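Local coordinates for surface protein SPB1 (PDB 4UZG) that forms the backbone (major) subunit of the group B streptococcus pilus 2b, probably polymerised into surface fibres by sortase, at residues Thr60-Asp63 with Asn67-Thr70; Phe189-Lys192 with Phe198-Phe201. All blocks are in the same frame, centred on the assembly; numbering follows the deposited sequence.

Overall arrangement
Both contacts join neighbours in sequence, each linking two strands across a short connection, but they lie on opposite sides of the chain's centre, in different sheets. Contact 1 (Thr60-Asp63 with Asn67-Thr70) is the turn end of a hairpin at the surface and carries a calcium ion on Asn67 and Ile68. Contact 2 (Phe189-Lys192 with Phe198-Phe201) is buried and belongs to the prealbumin-like part of the chain; a bound calcium lies about 8 Å from the side chain of Leu199. The two centres are 45 Å apart and the nearest atoms about 33 Å apart, so the contacts are separate features of an elongated, all-beta subunit.

Contact 1 (Thr60-Asp63 with Asn67-Thr70); sequences TITD and NITT. With CA (calcium ion), chain D.
Asp63 and Asn67 meet at the turn end of an antiparallel beta hairpin, strands 50-62 and 68-73, with their side chains running obliquely across one another. The carboxylate and amide planes are turned 65° apart, and the closest side-chain approach is not between polar ends: Asp63 OD2 rests 3.5 Å from Asn67 CB. Asp63 CG sits between its own backbone N and carbonyl carbon (chi1 77°), which swings the carboxylate back across the mouth of the turn. There OD1 takes the backbone N-H of Asn67 from above the carboxylate plane, in a bent bond of 137°, and also pairs with Ser65 OG inside the turn. The return bond is straighter: Asp63 N donates to Asn67 O at 2.9 Å, in the carbonyl plane. Two residue pairs further along, past the non-hydrogen-bonded pair Thr62-Ile68, Ile61 and Thr69 exchange two backbone hydrogen bonds. Thr69 OG1 and Ile61 O are joined by a water, so Ile61 O serves both Thr69 N and the water's proton.

Thr60, Thr62, Ile68 and Thr70 share one face of the ladder. Thr62 and Ile68 lie side by side and point the same way, with Thr62 OG1 alongside Ile68 CG1. Thr60 turns its methyl CG2 across the ladder, 3.9 Å from Ile68 CG2 and 3.7 Å from Thr70 OG1. On the other face Ile61 packs against Trp97 and Tyr117, while strand 121-131 flanks the hairpin beside strand 50-62. Asn67 holds its amide anti to the backbone N, on the side of the hairpin that carries Ile61 and Thr69, and its OD1 binds calcium at 2.4 Å; Ile68 O ligates the same ion at 2.4 Å.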
loop_
_atom_site.group_PDB
_atom_site.type_symbol
_atom_site.label_atom_id
_atom_site.label_comp_id
_atom_site.label_asym_id
_atom_site.label_seq_id
_atom_site.Cartn_x
_atom_site.Cartn_y
_atom_site.Cartn_z
ATOM N N THR A 60 5.043 16.047 -14.996
ATOM C CA THR A 60 5.429 17.442 -15.008
ATOM C C THR A 60 6.943 17.609 -15.063
ATOM O O THR A 60 7.719 16.745 -14.627
ATOM C CB THR A 60 4.912 18.193 -13.752
ATOM O OG1 THR A 60 5.478 17.602 -12.583
ATOM C CG2 THR A 60 3.401 18.225 -13.643
ATOM N N ILE A 61 7.325 18.772 -15.578
ATOM C CA ILE A 61 8.695 19.242 -15.554
ATOM C C ILE A 61 8.688 20.558 -14.784
ATOM O O ILE A 61 7.942 21.479 -15.122
ATOM C CB ILE A 61 9.268 19.459 -16.979
ATOM C CG1 ILE A 61 9.189 18.156 -17.796
ATOM C CG2 ILE A 61 10.695 19.978 -16.883
ATOM C CD1 ILE A 61 9.526 18.335 -19.229
ATOM N N THR A 62 9.523 20.650 -13.756
ATOM C CA THR A 62 9.615 21.854 -12.922
ATOM C C THR A 62 11.033 22.402 -13.023
ATOM O O THR A 62 12.004 21.682 -12.763
ATOM C CB THR A 62 9.285 21.533 -11.464
ATOM O OG1 THR A 62 8.010 20.892 -11.393
ATOM C CG2 THR A 62 9.245 22.812 -10.631
ATOM N N ASP A 63 11.145 23.653 -13.425
ATOM C CA ASP A 63 12.441 24.256 -13.628
ATOM C C ASP A 63 12.967 24.814 -12.320
ATOM O O ASP A 63 12.322 24.711 -11.278
ATOM C CB ASP A 63 12.439 25.243 -14.807
ATOM C CG ASP A 63 11.795 26.576 -14.496
ATOM O OD1 ASP A 63 11.555 26.915 -13.315
ATOM O OD2 ASP A 63 11.564 27.319 -15.483
ATOM N N ASN A 67 8.746 27.059 -12.075
ATOM C CA ASN A 67 7.792 26.996 -13.154
ATOM C C ASN A 67 7.504 25.544 -13.537
ATOM O O ASN A 67 8.429 24.743 -13.670
ATOM C CB ASN A 67 8.305 27.752 -14.381
ATOM C CG ASN A 67 7.408 27.575 -15.567
ATOM O OD1 ASN A 67 6.190 27.636 -15.435
ATOM N ND2 ASN A 67 7.985 27.300 -16.725
ATOM N N ILE A 68 6.228 25.221 -13.711
ATOM C CA ILE A 68 5.787 23.868 -14.026
ATOM C C ILE A 68 5.246 23.784 -15.441
ATOM O O ILE A 68 4.447 24.632 -15.876
ATOM C CB ILE A 68 4.683 23.428 -13.033
ATOM C CG1 ILE A 68 5.205 23.473 -11.592
ATOM C CG2 ILE A 68 4.168 22.020 -13.410
ATOM C CD1 ILE A 68 4.133 23.365 -10.548
ATOM N N THR A 69 5.676 22.757 -16.163
ATOM C CA THR A 69 5.073 22.388 -17.431
ATOM C C THR A 69 4.392 21.039 -17.224
ATOM O O THR A 69 5.039 20.069 -16.854
ATOM C CB THR A 69 6.129 22.275 -18.541
ATOM O OG1 THR A 69 6.832 23.520 -18.659
ATOM C CG2 THR A 69 5.501 21.918 -19.861
ATOM N N THR A 70 3.086 20.985 -17.430
ATOM C CA THR A 70 2.340 19.734 -17.349
ATOM C C THR A 70 2.297 19.112 -18.740
ATOM O O THR A 70 1.783 19.732 -19.673
ATOM C CB THR A 70 0.943 19.976 -16.806
ATOM O OG1 THR A 70 1.070 20.495 -15.477
ATOM C CG2 THR A 70 0.140 18.689 -16.796
HETATM CA CA CA D . 4.177 26.980 -16.502
HETATM O O HOH W 1 8.750 23.734 -16.801
#

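Contact 2 (Phe189-Lys192 with Phe198-Phe201); sequences FVLK and FLNF
Leu191 O accepts the backbone N-H of Leu199 at 2.8 Å, with the donor nearly in line with the carbonyl bond. Phe198 CA adds a CA-H...O contact to the same oxygen at 3.4 Å. One water spans the diverging backbones, accepting from Leu191 N and donating to Leu199 O, each at 2.9 Å.

The strands part quickly: their short axes make 110°, and Lys192 with Phe198 is the single bridge between them. Within this prealbumin-like region, strand 188-192 runs in a four-stranded antiparallel sheet beside strand 234-240, whereas strand 198-200 turns off to pair with strand 208-210.

Phe198 lays its ring against the aliphatic part of Lys192. Lys192 CG stands over one face, 4.2 Å from the ring centroid and 18° off the normal, displaced toward the rim; the fully extended chain then carries CD and CE past CZ, with CD 3.9 Å from that atom. Phe198 CG lies beside its backbone N, anti to the carbonyl carbon (chi1 -63°), which brings the ring back over strand 188-192. Val190 CG2 approaches the same ring obliquely, 3.8 Å from CD2. Glu212 and Ala215 also touch Phe198.

Leu191 and Leu199 meet at an angle through their branch ends, CD2 to CD2 at 4.0 Å, and their CB atoms are as near. Leu191 also packs on Tyr236, Leu238 and Leu231; Leu199 reaches Ile228, Tyr218 and Val207.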
loop_
_atom_site.group_PDB
_atom_site.type_symbol
_atom_site.label_atom_id
_atom_site.label_comp_id
_atom_site.label_asym_id
_atom_site.label_seq_id
_atom_site.Cartn_x
_atom_site.Cartn_y
_atom_site.Cartn_z
ATOM N N PHE A 189 -16.529 -12.878 16.324
ATOM C CA PHE A 189 -16.173 -11.467 16.468
ATOM C C PHE A 189 -16.457 -10.707 15.196
ATOM O O PHE A 189 -16.393 -11.250 14.083
ATOM C CB PHE A 189 -14.674 -11.324 16.762
ATOM C CG PHE A 189 -14.278 -11.698 18.165
ATOM C CD1 PHE A 189 -14.055 -13.027 18.512
ATOM C CD2 PHE A 189 -14.171 -10.744 19.158
ATOM C CE1 PHE A 189 -13.700 -13.367 19.787
ATOM C CE2 PHE A 189 -13.829 -11.096 20.441
ATOM C CZ PHE A 189 -13.610 -12.408 20.768
ATOM N N VAL A 190 -16.706 -9.416 15.374
ATOM C CA VAL A 190 -16.594 -8.428 14.320
ATOM C C VAL A 190 -15.538 -7.405 14.745
ATOM O O VAL A 190 -15.221 -7.282 15.933
ATOM C CB VAL A 190 -17.952 -7.762 13.991
ATOM C CG1 VAL A 190 -18.928 -8.796 13.464
ATOM C CG2 VAL A 190 -18.541 -7.009 15.175
ATOM N N LEU A 191 -14.994 -6.697 13.764
ATOM C CA LEU A 191 -13.961 -5.690 14.007
ATOM C C LEU A 191 -14.541 -4.303 13.777
ATOM O O LEU A 191 -15.104 -4.024 12.721
ATOM C CB LEU A 191 -12.760 -5.904 13.092
ATOM C CG LEU A 191 -11.529 -5.053 13.442
ATOM C CD1 LEU A 191 -10.914 -5.506 14.737
ATOM C CD2 LEU A 191 -10.497 -5.108 12.312
ATOM N N LYS A 192 -14.393 -3.442 14.770
ATOM C CA LYS A 192 -14.783 -2.044 14.676
ATOM C C LYS A 192 -13.542 -1.165 14.532
ATOM O O LYS A 192 -12.476 -1.476 15.097
ATOM C CB LYS A 192 -15.556 -1.687 15.953
ATOM C CG LYS A 192 -16.409 -0.448 15.938
ATOM C CD LYS A 192 -17.124 -0.235 17.251
ATOM C CE LYS A 192 -18.020 0.968 17.191
ATOM N NZ LYS A 192 -18.748 1.112 18.455
ATOM N N PHE A 198 -17.868 -0.836 11.154
ATOM C CA PHE A 198 -17.575 -2.253 11.268
ATOM C C PHE A 198 -17.025 -2.790 9.957
ATOM O O PHE A 198 -17.471 -2.432 8.862
ATOM C CB PHE A 198 -18.826 -3.045 11.659
ATOM C CG PHE A 198 -19.337 -2.653 13.001
ATOM C CD1 PHE A 198 -20.096 -1.500 13.161
ATOM C CD2 PHE A 198 -18.990 -3.382 14.132
ATOM C CE1 PHE A 198 -20.528 -1.094 14.422
ATOM C CE2 PHE A 198 -19.433 -2.983 15.406
ATOM C CZ PHE A 198 -20.196 -1.835 15.537
ATOM N N LEU A 199 -16.039 -3.673 10.062
ATOM C CA LEU A 199 -15.348 -4.228 8.908
ATOM C C LEU A 199 -16.210 -5.175 8.107
ATOM O O LEU A 199 -16.730 -6.176 8.640
ATOM C CB LEU A 199 -14.115 -4.994 9.389
ATOM C CG LEU A 199 -13.339 -5.783 8.331
ATOM C CD1 LEU A 199 -12.750 -4.842 7.288
ATOM C CD2 LEU A 199 -12.254 -6.621 9.004
ATOM N N ASN A 200 -16.335 -4.891 6.815
ATOM C CA ASN A 200 -16.844 -5.831 5.832
ATOM C C ASN A 200 -15.671 -6.146 4.906
ATOM O O ASN A 200 -15.173 -5.252 4.201
ATOM C CB ASN A 200 -18.011 -5.268 5.038
ATOM C CG ASN A 200 -18.467 -6.246 3.950
ATOM O OD1 ASN A 200 -17.696 -6.740 3.154
ATOM N ND2 ASN A 200 -19.723 -6.614 3.995
ATOM N N PHE A 201 -15.222 -7.387 4.934
ATOM C CA PHE A 201 -14.087 -7.836 4.139
ATOM C C PHE A 201 -14.551 -8.970 3.210
ATOM O O PHE A 201 -13.777 -9.851 2.815
ATOM C CB PHE A 201 -12.924 -8.284 5.036
ATOM C CG PHE A 201 -11.517 -8.055 4.487
ATOM C CD1 PHE A 201 -11.265 -7.777 3.144
ATOM C CD2 PHE A 201 -10.440 -8.156 5.350
ATOM C CE1 PHE A 201 -9.960 -7.632 2.699
ATOM C CE2 PHE A 201 -9.142 -7.998 4.908
ATOM C CZ PHE A 201 -8.904 -7.728 3.585
HETATM O O HOH W 2 -15.989 -7.440 11.109
#